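Local structure of tyrosine--tRNA ligase (Archaeoglobus fulgidus, 2CYB) at residues Met57-Ala62 with Val171-Gly176; Ile67-Asp72 with Ala167-Asp172; Gln162-Ala167 with Pro192-Ser197; Glu189-Pro192 with Ser198-Cys201. The protein binds L-tyrosine and probably joins it to tRNA(Tyr) in two steps, by way of a tyrosyl-adenylate made with ATP. One frame throughout, in Å; residues are numbered along the deposited sequence.

Overall arrangement
From the N terminus, helix 47-61 opens contact 1 and the following strand 65-70 opens contact 2. Both close about a hundred residues later on one run of chain. Contact 2 ends at the turn after helix 154-168, and contact 1 ends on strand 173-177. Contact 3 starts inside these loops, on helix 154-168, and closes beyond them at 192-197, so it crosses both. Contact 4 shares Pro192 with contact 3 and closes a short loop between helix 181-190 and strand 200-204, in series with contacts 1 and 2. Contacts 1, 2 and 4 reach the central sheet; contact 3 ties helix 154-168 to the loop before strand 200-204; contacts 2 and 3 touch the bound tyrosine.

Contact 1: Met57-Ala62 with Val171-Gly176; sequences MDLQEA and VDLAVG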
loop_
_atom_site.group_PDB
_atom_site.type_symbol
_atom_site.label_atom_id
_atom_site.label_comp_id
_atom_site.label_asym_id
_atom_site.label_seq_id
_atom_site.Cartn_x
_atom_site.Cartn_y
_atom_site.Cartn_z
ATOM N N MET A 57 29.441 12.259 -6.269
ATOM C CA MET A 57 30.495 13.260 -6.430
ATOM C C MET A 57 31.117 13.128 -7.816
ATOM O O MET A 57 31.502 14.123 -8.425
ATOM C CB MET A 57 31.564 13.117 -5.341
ATOM C CG MET A 57 31.078 13.542 -3.964
ATOM S SD MET A 57 32.365 13.554 -2.697
ATOM C CE MET A 57 32.936 15.233 -2.831
ATOM N N ASP A 58 31.217 11.900 -8.316
ATOM C CA ASP A 58 31.752 11.681 -9.656
ATOM C C ASP A 58 30.799 12.371 -10.633
ATOM O O ASP A 58 31.222 13.128 -11.500
ATOM C CB ASP A 58 31.788 10.185 -10.012
ATOM C CG ASP A 58 32.804 9.393 -9.195
ATOM O OD1 ASP A 58 32.802 8.142 -9.305
ATOM O OD2 ASP A 58 33.601 10.007 -8.458
ATOM N N LEU A 59 29.504 12.103 -10.479
ATOM C CA LEU A 59 28.480 12.675 -11.355
ATOM C C LEU A 59 28.446 14.196 -11.338
ATOM O O LEU A 59 28.282 14.834 -12.383
ATOM C CB LEU A 59 27.099 12.116 -10.980
ATOM C CG LEU A 59 26.830 10.699 -11.491
ATOM C CD1 LEU A 59 25.748 10.017 -10.654
ATOM C CD2 LEU A 59 26.428 10.765 -12.953
ATOM N N GLN A 60 28.591 14.775 -10.154
ATOM C CA GLN A 60 28.592 16.227 -10.012
ATOM C C GLN A 60 29.825 16.790 -10.729
ATOM O O GLN A 60 29.778 17.863 -11.337
ATOM C CB GLN A 60 28.607 16.589 -8.524
ATOM C CG GLN A 60 28.356 18.053 -8.204
ATOM C CD GLN A 60 29.557 18.925 -8.497
ATOM O OE1 GLN A 60 30.660 18.645 -8.037
ATOM N NE2 GLN A 60 29.346 19.994 -9.261
ATOM N N GLU A 61 30.926 16.048 -10.670
ATOM C CA GLU A 61 32.162 16.466 -11.324
ATOM C C GLU A 61 32.001 16.371 -12.835
ATOM O O GLU A 61 32.661 17.092 -13.584
ATOM C CB GLU A 61 33.331 15.584 -10.874
ATOM C CG GLU A 61 34.647 15.925 -11.541
ATOM C CD GLU A 61 35.792 15.061 -11.052
ATOM O OE1 GLU A 61 36.920 15.221 -11.570
ATOM O OE2 GLU A 61 35.567 14.224 -10.150
ATOM N N ALA A 62 31.124 15.475 -13.278
ATOM C CA ALA A 62 30.872 15.288 -14.699
ATOM C C ALA A 62 29.769 16.216 -15.214
ATOM O O ALA A 62 29.297 16.053 -16.335
ATOM C CB ALA A 62 30.512 13.835 -14.983
ATOM N N VAL A 171 14.248 13.294 -11.963
ATOM C CA VAL A 171 15.520 12.604 -12.107
ATOM C C VAL A 171 15.692 11.917 -13.459
ATOM O O VAL A 171 14.775 11.273 -13.966
ATOM C CB VAL A 171 15.683 11.577 -10.953
ATOM C CG1 VAL A 171 16.837 10.623 -11.227
ATOM C CG2 VAL A 171 15.908 12.322 -9.655
ATOM N N ASP A 172 16.877 12.079 -14.046
ATOM C CA ASP A 172 17.196 11.470 -15.332
ATOM C C ASP A 172 17.995 10.195 -15.119
ATOM O O ASP A 172 17.878 9.239 -15.888
ATOM C CB ASP A 172 18.013 12.440 -16.192
ATOM C CG ASP A 172 17.265 13.719 -16.478
ATOM O OD1 ASP A 172 17.731 14.801 -16.054
ATOM O OD2 ASP A 172 16.199 13.633 -17.120
ATOM N N LEU A 173 18.810 10.195 -14.067
ATOM C CA LEU A 173 19.654 9.054 -13.734
ATOM C C LEU A 173 19.458 8.619 -12.283
ATOM O O LEU A 173 19.784 9.356 -11.352
ATOM C CB LEU A 173 21.129 9.408 -13.965
ATOM C CG LEU A 173 22.158 8.334 -13.592
ATOM C CD1 LEU A 173 22.015 7.141 -14.517
ATOM C CD2 LEU A 173 23.562 8.911 -13.683
ATOM N N ALA A 174 18.914 7.420 -12.099
ATOM C CA ALA A 174 18.697 6.876 -10.757
ATOM C C ALA A 174 19.943 6.079 -10.374
ATOM O O ALA A 174 20.291 5.114 -11.045
ATOM C CB ALA A 174 17.474 5.962 -10.751
ATOM N N VAL A 175 20.601 6.482 -9.297
ATOM C CA VAL A 175 21.800 5.797 -8.834
ATOM C C VAL A 175 21.487 5.002 -7.564
ATOM O O VAL A 175 20.782 5.484 -6.680
ATOM C CB VAL A 175 22.930 6.804 -8.509
ATOM C CG1 VAL A 175 24.162 6.063 -8.025
ATOM C CG2 VAL A 175 23.266 7.639 -9.744
ATOM N N GLY A 176 22.008 3.781 -7.480
ATOM C CA GLY A 176 21.780 2.982 -6.290
ATOM C C GLY A 176 22.561 1.689 -6.338
ATOM O O GLY A 176 23.131 1.340 -7.373
#
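Leu59 of helix 47-61 meets Leu173 and Val175 of strand 173-177, and these three side chains carry the contact. CB of Leu59 leaves the helix on the side that faces the strand. CG lies beside the backbone N and anti to the carbonyl carbon (chi1 -78°), which turns the fork so that both methyls face the strand. The two methyls beyond the fork do the touching. CD2 meets Leu173 CD2 at 3.5 Å, closer than carbons usually pack. CD1 has two neighbours. It lies 3.6 Å from Val175 CG2 and 3.9 Å from Leu173 CD2. The leucine side chains cross obliquely, while Leu59 and Val175 meet tip to tip. Leu173 and Val175 stand two residues apart, so both point to the same face of the sheet. This is helix-on-sheet packing in the Rossmann fold of a class I synthetase. Helix 47-61 is the crossover between the parallel strands 34-39 and 65-70. Strand 34-39 lies next to strand 173-177 in the sheet, and both leucines also touch Ala35 on it. All three touching residues are buried. Ile10 of helix 3-11 and Phe64 pack on Leu59 as well, and Leu202 of strand 200-204 touches both Leu173 and Val175.

Contact 2: Ile67-Asp72 with Ala167-Asp172; sequences IVLLAD and AHLGVD. With TYR (tyrosine), chain C.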
loop_
_atom_site.group_PDB
_atom_site.type_symbol
_atom_site.label_atom_id
_atom_site.label_comp_id
_atom_site.label_asym_id
_atom_site.label_seq_id
_atom_site.Cartn_x
_atom_site.Cartn_y
_atom_site.Cartn_z
ATOM N N ILE A 67 20.739 15.393 -6.557
ATOM C CA ILE A 67 19.708 15.430 -5.535
ATOM C C ILE A 67 19.955 14.280 -4.566
ATOM O O ILE A 67 20.222 13.154 -4.984
ATOM C CB ILE A 67 18.294 15.251 -6.123
ATOM C CG1 ILE A 67 17.954 16.426 -7.039
ATOM C CG2 ILE A 67 17.272 15.149 -4.992
ATOM C CD1 ILE A 67 16.560 16.348 -7.621
ATOM N N VAL A 68 19.894 14.571 -3.273
ATOM C CA VAL A 68 20.055 13.536 -2.264
ATOM C C VAL A 68 18.717 13.454 -1.554
ATOM O O VAL A 68 18.281 14.414 -0.922
ATOM C CB VAL A 68 21.131 13.881 -1.224
ATOM C CG1 VAL A 68 21.137 12.827 -0.111
ATOM C CG2 VAL A 68 22.496 13.941 -1.889
ATOM N N LEU A 69 18.058 12.310 -1.673
ATOM C CA LEU A 69 16.766 12.126 -1.028
ATOM C C LEU A 69 16.903 11.452 0.326
ATOM O O LEU A 69 17.365 10.309 0.427
ATOM C CB LEU A 69 15.831 11.290 -1.914
ATOM C CG LEU A 69 14.504 10.870 -1.256
ATOM C CD1 LEU A 69 13.653 12.103 -0.962
ATOM C CD2 LEU A 69 13.760 9.923 -2.182
ATOM N N LEU A 70 16.526 12.180 1.369
ATOM C CA LEU A 70 16.529 11.643 2.716
ATOM C C LEU A 70 15.109 11.070 2.763
ATOM O O LEU A 70 14.143 11.783 3.022
ATOM C CB LEU A 70 16.720 12.770 3.733
ATOM C CG LEU A 70 18.078 13.486 3.608
ATOM C CD1 LEU A 70 18.048 14.825 4.320
ATOM C CD2 LEU A 70 19.168 12.608 4.186
ATOM N N ALA A 71 14.993 9.779 2.470
ATOM C CA ALA A 71 13.699 9.110 2.406
ATOM C C ALA A 71 13.119 8.736 3.758
ATOM O O ALA A 71 13.087 7.562 4.118
ATOM C CB ALA A 71 13.823 7.853 1.517
ATOM N N ASP A 72 12.624 9.726 4.500
ATOM C CA ASP A 72 12.081 9.466 5.823
ATOM C C ASP A 72 10.833 8.593 5.843
ATOM O O ASP A 72 10.683 7.762 6.727
ATOM C CB ASP A 72 11.806 10.785 6.572
ATOM C CG ASP A 72 10.958 11.763 5.772
ATOM O OD1 ASP A 72 10.484 12.748 6.379
ATOM O OD2 ASP A 72 10.774 11.575 4.550
ATOM N N ALA A 167 10.381 10.101 -10.819
ATOM C CA ALA A 167 9.574 11.013 -11.630
ATOM C C ALA A 167 9.305 12.350 -10.949
ATOM O O ALA A 167 9.458 13.406 -11.561
ATOM C CB ALA A 167 8.256 10.354 -11.987
ATOM N N HIS A 168 8.902 12.312 -9.686
ATOM C CA HIS A 168 8.591 13.546 -8.978
ATOM C C HIS A 168 9.783 14.442 -8.656
ATOM O O HIS A 168 9.605 15.636 -8.420
ATOM C CB HIS A 168 7.781 13.230 -7.718
ATOM C CG HIS A 168 6.356 12.869 -8.009
ATOM N ND1 HIS A 168 5.307 13.724 -7.761
ATOM C CD2 HIS A 168 5.818 11.767 -8.584
ATOM C CE1 HIS A 168 4.180 13.167 -8.172
ATOM N NE2 HIS A 168 4.462 11.979 -8.676
ATOM N N LEU A 169 10.991 13.881 -8.651
ATOM C CA LEU A 169 12.182 14.682 -8.391
ATOM C C LEU A 169 12.825 15.109 -9.720
ATOM O O LEU A 169 13.890 15.734 -9.738
ATOM C CB LEU A 169 13.187 13.888 -7.542
ATOM C CG LEU A 169 12.745 13.579 -6.105
ATOM C CD1 LEU A 169 13.711 12.576 -5.475
ATOM C CD2 LEU A 169 12.690 14.861 -5.286
ATOM N N GLY A 170 12.174 14.762 -10.829
ATOM C CA GLY A 170 12.691 15.121 -12.142
ATOM C C GLY A 170 14.066 14.535 -12.391
ATOM O O GLY A 170 14.940 15.175 -12.970
ATOM N N VAL A 171 14.248 13.294 -11.963
ATOM C CA VAL A 171 15.520 12.604 -12.107
ATOM C C VAL A 171 15.692 11.917 -13.459
ATOM O O VAL A 171 14.775 11.273 -13.966
ATOM C CB VAL A 171 15.683 11.577 -10.953
ATOM C CG1 VAL A 171 16.837 10.623 -11.227
ATOM C CG2 VAL A 171 15.908 12.322 -9.655
ATOM N N ASP A 172 16.877 12.079 -14.046
ATOM C CA ASP A 172 17.196 11.470 -15.332
ATOM C C ASP A 172 17.995 10.195 -15.119
ATOM O O ASP A 172 17.878 9.239 -15.888
ATOM C CB ASP A 172 18.013 12.440 -16.192
ATOM C CG ASP A 172 17.265 13.719 -16.478
ATOM O OD1 ASP A 172 17.731 14.801 -16.054
ATOM O OD2 ASP A 172 16.199 13.633 -17.120
HETATM N N TYR C . 15.622 1.648 -1.342
HETATM C CA TYR C . 16.841 2.410 -0.975
HETATM C C TYR C . 17.743 1.592 -0.054
HETATM O O TYR C . 18.802 2.113 0.332
HETATM C CB TYR C . 16.434 3.727 -0.305
HETATM C CG TYR C . 15.644 4.606 -1.245
HETATM C CD1 TYR C . 14.368 5.063 -0.913
HETATM C CD2 TYR C . 16.184 4.980 -2.482
HETATM C CE1 TYR C . 13.645 5.882 -1.797
HETATM C CE2 TYR C . 15.481 5.784 -3.362
HETATM C CZ TYR C . 14.214 6.236 -3.017
HETATM O OH TYR C . 13.539 7.050 -3.891
HETATM O OXT TYR C . 17.387 0.436 0.254
#
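The pocket for L-tyrosine is lined in part by Leu69 and Ala71, and Leu69 packs against Leu169 just after helix 154-168. One methyl of Leu69 serves both neighbours. Its CD2 lies 3.4 Å from OH of the bound tyrosine and 4.2 Å from Leu169 CD1. Leu69 CG stands anti to the backbone N (chi1 172°), which carries this methyl from the strand to the phenol end of the ligand. Ala71 borders the ligand ring further along, with its CB 3.7 Å from CD1 of the tyrosine. Ala71 is the centre of an inverse gamma turn, closed by Asp72 N to Leu70 O at 3.0 Å. It is also the N-cap of helix 72-77. Away from the pocket, Ile67 lies slantwise over Leu169. Ile67 CD1 reaches the backbone of Leu169, 3.5 Å from its O and 4.2 Å from its CB. That carbonyl oxygen accepts a hydrogen bond from Arg34 NH1. Helix 154-168 ends in a Schellman motif, with Gly170 at positive phi (60°), and the chain then turns toward strand 173-177. Strand 65-70 itself runs between strands 34-39 and 108-111. Val110 of strand 108-111 and Tyr36 of strand 34-39 each touch both Ile67 and Leu169, so the helix end is seated across these strands.

Contact 3: Gln162-Ala167 with Pro192-Ser197; sequences QALDIA and PRLGYS. With TYR (tyrosine), chain C.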
loop_
_atom_site.group_PDB
_atom_site.type_symbol
_atom_site.label_atom_id
_atom_site.label_comp_id
_atom_site.label_asym_id
_atom_site.label_seq_id
_atom_site.Cartn_x
_atom_site.Cartn_y
_atom_site.Cartn_z
ATOM N N GLN A 162 9.338 4.510 -4.335
ATOM C CA GLN A 162 10.708 4.743 -4.771
ATOM C C GLN A 162 10.710 5.050 -6.264
ATOM O O GLN A 162 11.375 5.984 -6.712
ATOM C CB GLN A 162 11.588 3.521 -4.503
ATOM C CG GLN A 162 13.036 3.741 -4.907
ATOM C CD GLN A 162 13.962 2.700 -4.315
ATOM O OE1 GLN A 162 13.691 2.153 -3.245
ATOM N NE2 GLN A 162 15.074 2.438 -4.994
ATOM N N ALA A 163 9.956 4.266 -7.028
ATOM C CA ALA A 163 9.867 4.472 -8.469
ATOM C C ALA A 163 9.296 5.861 -8.742
ATOM O O ALA A 163 9.793 6.579 -9.608
ATOM C CB ALA A 163 8.988 3.403 -9.108
ATOM N N LEU A 164 8.262 6.246 -7.999
ATOM C CA LEU A 164 7.666 7.564 -8.187
ATOM C C LEU A 164 8.580 8.706 -7.779
ATOM O O LEU A 164 8.439 9.824 -8.288
ATOM C CB LEU A 164 6.341 7.674 -7.433
ATOM C CG LEU A 164 5.186 6.940 -8.118
ATOM C CD1 LEU A 164 3.969 6.910 -7.185
ATOM C CD2 LEU A 164 4.858 7.641 -9.448
ATOM N N ASP A 165 9.514 8.449 -6.865
ATOM C CA ASP A 165 10.440 9.503 -6.452
ATOM C C ASP A 165 11.264 9.953 -7.652
ATOM O O ASP A 165 11.584 11.129 -7.782
ATOM C CB ASP A 165 11.389 9.006 -5.359
ATOM C CG ASP A 165 10.696 8.801 -4.041
ATOM O OD1 ASP A 165 11.210 8.001 -3.237
ATOM O OD2 ASP A 165 9.648 9.445 -3.803
ATOM N N ILE A 166 11.606 9.008 -8.526
ATOM C CA ILE A 166 12.397 9.316 -9.711
ATOM C C ILE A 166 11.661 10.350 -10.571
ATOM O O ILE A 166 12.235 11.364 -10.978
ATOM C CB ILE A 166 12.662 8.039 -10.549
ATOM C CG1 ILE A 166 13.556 7.074 -9.756
ATOM C CG2 ILE A 166 13.324 8.408 -11.871
ATOM C CD1 ILE A 166 13.642 5.691 -10.360
ATOM N N ALA A 167 10.381 10.101 -10.819
ATOM C CA ALA A 167 9.574 11.013 -11.630
ATOM C C ALA A 167 9.305 12.350 -10.949
ATOM O O ALA A 167 9.458 13.406 -11.561
ATOM C CB ALA A 167 8.256 10.354 -11.987
ATOM N N PRO A 192 6.307 4.974 -17.437
ATOM C CA PRO A 192 5.736 5.488 -18.684
ATOM C C PRO A 192 4.207 5.397 -18.696
ATOM O O PRO A 192 3.539 6.229 -19.308
ATOM C CB PRO A 192 6.377 4.602 -19.751
ATOM C CG PRO A 192 7.714 4.248 -19.145
ATOM C CD PRO A 192 7.317 3.933 -17.711
ATOM N N ARG A 193 3.663 4.391 -18.013
ATOM C CA ARG A 193 2.217 4.205 -17.963
ATOM C C ARG A 193 1.544 5.345 -17.213
ATOM O O ARG A 193 0.331 5.541 -17.325
ATOM C CB ARG A 193 1.866 2.873 -17.308
ATOM C CG ARG A 193 2.370 1.655 -18.064
ATOM C CD ARG A 193 1.663 1.489 -19.399
ATOM N NE ARG A 193 2.041 0.240 -20.054
ATOM C CZ ARG A 193 1.397 -0.287 -21.087
ATOM N NH1 ARG A 193 0.331 0.328 -21.594
ATOM N NH2 ARG A 193 1.813 -1.438 -21.606
ATOM N N LEU A 194 2.330 6.094 -16.444
ATOM C CA LEU A 194 1.796 7.221 -15.700
ATOM C C LEU A 194 2.198 8.532 -16.359
ATOM O O LEU A 194 2.051 9.604 -15.778
ATOM C CB LEU A 194 2.280 7.181 -14.245
ATOM C CG LEU A 194 1.474 6.254 -13.321
ATOM C CD1 LEU A 194 1.580 4.816 -13.791
ATOM C CD2 LEU A 194 1.987 6.375 -11.895
ATOM N N GLY A 195 2.717 8.435 -17.578
ATOM C CA GLY A 195 3.122 9.625 -18.300
ATOM C C GLY A 195 4.496 10.168 -17.950
ATOM O O GLY A 195 4.775 11.335 -18.217
ATOM N N TYR A 196 5.352 9.349 -17.345
ATOM C CA TYR A 196 6.696 9.796 -16.994
ATOM C C TYR A 196 7.737 9.033 -17.803
ATOM O O TYR A 196 7.472 7.940 -18.289
ATOM C CB TYR A 196 6.958 9.592 -15.502
ATOM C CG TYR A 196 5.973 10.307 -14.608
ATOM C CD1 TYR A 196 5.099 9.590 -13.793
ATOM C CD2 TYR A 196 5.926 11.698 -14.563
ATOM C CE1 TYR A 196 4.204 10.239 -12.949
ATOM C CE2 TYR A 196 5.029 12.363 -13.722
ATOM C CZ TYR A 196 4.173 11.623 -12.919
ATOM O OH TYR A 196 3.296 12.263 -12.079
ATOM N N SER A 197 8.928 9.602 -17.941
ATOM C CA SER A 197 9.965 8.935 -18.718
ATOM C C SER A 197 10.650 7.807 -17.955
ATOM O O SER A 197 10.708 7.808 -16.724
ATOM C CB SER A 197 11.003 9.960 -19.190
ATOM O OG SER A 197 11.493 10.726 -18.107
HETATM N N TYR C . 15.622 1.648 -1.342
HETATM C CA TYR C . 16.841 2.410 -0.975
HETATM C C TYR C . 17.743 1.592 -0.054
HETATM O O TYR C . 18.802 2.113 0.332
HETATM C CB TYR C . 16.434 3.727 -0.305
HETATM C CG TYR C . 15.644 4.606 -1.245
HETATM C CD1 TYR C . 14.368 5.063 -0.913
HETATM C CD2 TYR C . 16.184 4.980 -2.482
HETATM C CE1 TYR C . 13.645 5.882 -1.797
HETATM C CE2 TYR C . 15.481 5.784 -3.362
HETATM C CZ TYR C . 14.214 6.236 -3.017
HETATM O OH TYR C . 13.539 7.050 -3.891
HETATM O OXT TYR C . 17.387 0.436 0.254
#
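Tyr196 has its ring held between a methyl group and a carbonyl oxygen. Ala167 CB lies over one face, 3.7 Å from the ring centroid and 20° off the normal, a CH-pi contact. Over the opposite face, Leu194 O sits 3.5 Å above the Tyr196 ring plane, toward the rim. Tyr196 OH is hydrogen-bonded to Asp124 OD1. Leu164 CD2 touches Leu194 CD2 at 4.0 Å, the two side chains crossing at about a right angle. The contact thus joins helix 154-168 of the Rossmann-fold catalytic domain to the loop before strand 200-204. The same helix binds the substrate on another side. Asp165 OD1 accepts the phenol OH of the bound tyrosine at 2.6 Å. Gln162 is extended, with CG anti to the backbone N (chi1 -178°), and its amide lies flat over one face of the ligand ring. Gln162 CG is 3.3 Å from CZ of the tyrosine. Its OE1 accepts a bond from the tyrosine N at 2.8 Å, and its NE2 bonds Gln180 OE1. With an alanine here, the ligand's amino group would probably lose one acceptor, the face of its ring its cover, and Gln180 OE1 one of its partners. Asp165 OD2 is bonded by Gln116 NE2, a second-shell grip on the carboxylate.

Contact 4: Glu189-Pro192 with Ser198-Cys201; sequences ENLP and SPVC
Leu191 and Pro199 form the close-packed half of this contact, and Pro192 and Ser198 form its outer half. Both halves belong to the beta-alpha-beta unit of strand 173-177, helix 181-190 and strand 200-204, within the Rossmann fold. They draw together the two ends of the short loop between that helix and strand 200-204. On the inner side, Leu191 CD1 touches Pro199 CD at 4.1 Å. The side chains cross at about a right angle. A single methyl meets the nitrogen-side corner of the proline ring. Leu191 CG is anti to the carbonyl carbon (chi1 -71°), which directs its fork inward. Both residues are buried. Helix 154-168 closes over them, with Leu164 against Leu191, Ile166 against Pro199, and Ala163 O within 3.5 Å of Leu191 CD1. The outer side is looser. Pro192 is exposed and Ser198 partly so. Their nearest atoms, Pro192 CG and Ser198 CB, are 4.3 Å apart, and neither side chain points straight at the other segment. Arg188 holds 198-201 at two points: its NH1 bonds Pro199 O, and its own O has a weak hydrogen bond with Ser198 OG. Beyond the proline the strand begins, where Val200 N is probably hydrogen-bonded to Asp172 O.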
loop_
_atom_site.group_PDB
_atom_site.type_symbol
_atom_site.label_atom_id
_atom_site.label_comp_id
_atom_site.label_asym_id
_atom_site.label_seq_id
_atom_site.Cartn_x
_atom_site.Cartn_y
_atom_site.Cartn_z
ATOM N N GLU A 189 9.558 0.188 -16.283
ATOM C CA GLU A 189 8.398 -0.417 -16.922
ATOM C C GLU A 189 7.067 0.281 -16.624
ATOM O O GLU A 189 6.223 0.419 -17.513
ATOM C CB GLU A 189 8.307 -1.895 -16.523
ATOM C CG GLU A 189 7.206 -2.672 -17.218
ATOM C CD GLU A 189 7.190 -4.138 -16.827
ATOM O OE1 GLU A 189 8.220 -4.818 -17.015
ATOM O OE2 GLU A 189 6.146 -4.614 -16.333
ATOM N N ASN A 190 6.893 0.743 -15.390
ATOM C CA ASN A 190 5.643 1.377 -14.977
ATOM C C ASN A 190 5.517 2.890 -15.097
ATOM O O ASN A 190 4.420 3.389 -15.349
ATOM C CB ASN A 190 5.323 0.973 -13.537
ATOM C CG ASN A 190 4.778 -0.431 -13.442
ATOM O OD1 ASN A 190 4.966 -1.244 -14.345
ATOM N ND2 ASN A 190 4.105 -0.729 -12.340
ATOM N N LEU A 191 6.612 3.621 -14.909
ATOM C CA LEU A 191 6.545 5.077 -14.985
ATOM C C LEU A 191 5.961 5.598 -16.299
ATOM O O LEU A 191 5.189 6.552 -16.293
ATOM C CB LEU A 191 7.915 5.707 -14.735
ATOM C CG LEU A 191 8.402 5.600 -13.278
ATOM C CD1 LEU A 191 9.676 6.392 -13.108
ATOM C CD2 LEU A 191 7.335 6.130 -12.333
ATOM N N PRO A 192 6.307 4.974 -17.437
ATOM C CA PRO A 192 5.736 5.488 -18.684
ATOM C C PRO A 192 4.207 5.397 -18.696
ATOM O O PRO A 192 3.539 6.229 -19.308
ATOM C CB PRO A 192 6.377 4.602 -19.751
ATOM C CG PRO A 192 7.714 4.248 -19.145
ATOM C CD PRO A 192 7.317 3.933 -17.711
ATOM N N SER A 198 11.148 6.828 -18.698
ATOM C CA SER A 198 11.854 5.702 -18.107
ATOM C C SER A 198 13.238 6.234 -17.741
ATOM O O SER A 198 13.928 6.811 -18.580
ATOM C CB SER A 198 11.957 4.564 -19.123
ATOM O OG SER A 198 12.585 3.427 -18.559
ATOM N N PRO A 199 13.660 6.058 -16.481
ATOM C CA PRO A 199 14.971 6.550 -16.057
ATOM C C PRO A 199 16.166 5.697 -16.439
ATOM O O PRO A 199 16.064 4.473 -16.605
ATOM C CB PRO A 199 14.822 6.634 -14.546
ATOM C CG PRO A 199 14.004 5.405 -14.261
ATOM C CD PRO A 199 12.931 5.471 -15.341
ATOM N N VAL A 200 17.301 6.366 -16.593
ATOM C CA VAL A 200 18.550 5.686 -16.876
ATOM C C VAL A 200 18.969 5.288 -15.461
ATOM O O VAL A 200 18.760 6.055 -14.515
ATOM C CB VAL A 200 19.595 6.653 -17.461
ATOM C CG1 VAL A 200 20.864 5.896 -17.815
ATOM C CG2 VAL A 200 19.021 7.365 -18.686
ATOM N N CYS A 201 19.535 4.097 -15.305
ATOM C CA CYS A 201 19.953 3.638 -13.986
ATOM C C CYS A 201 21.435 3.268 -13.936
ATOM O O CYS A 201 21.969 2.661 -14.867
ATOM C CB CYS A 201 19.112 2.433 -13.570
ATOM S SG CYS A 201 17.328 2.759 -13.631
#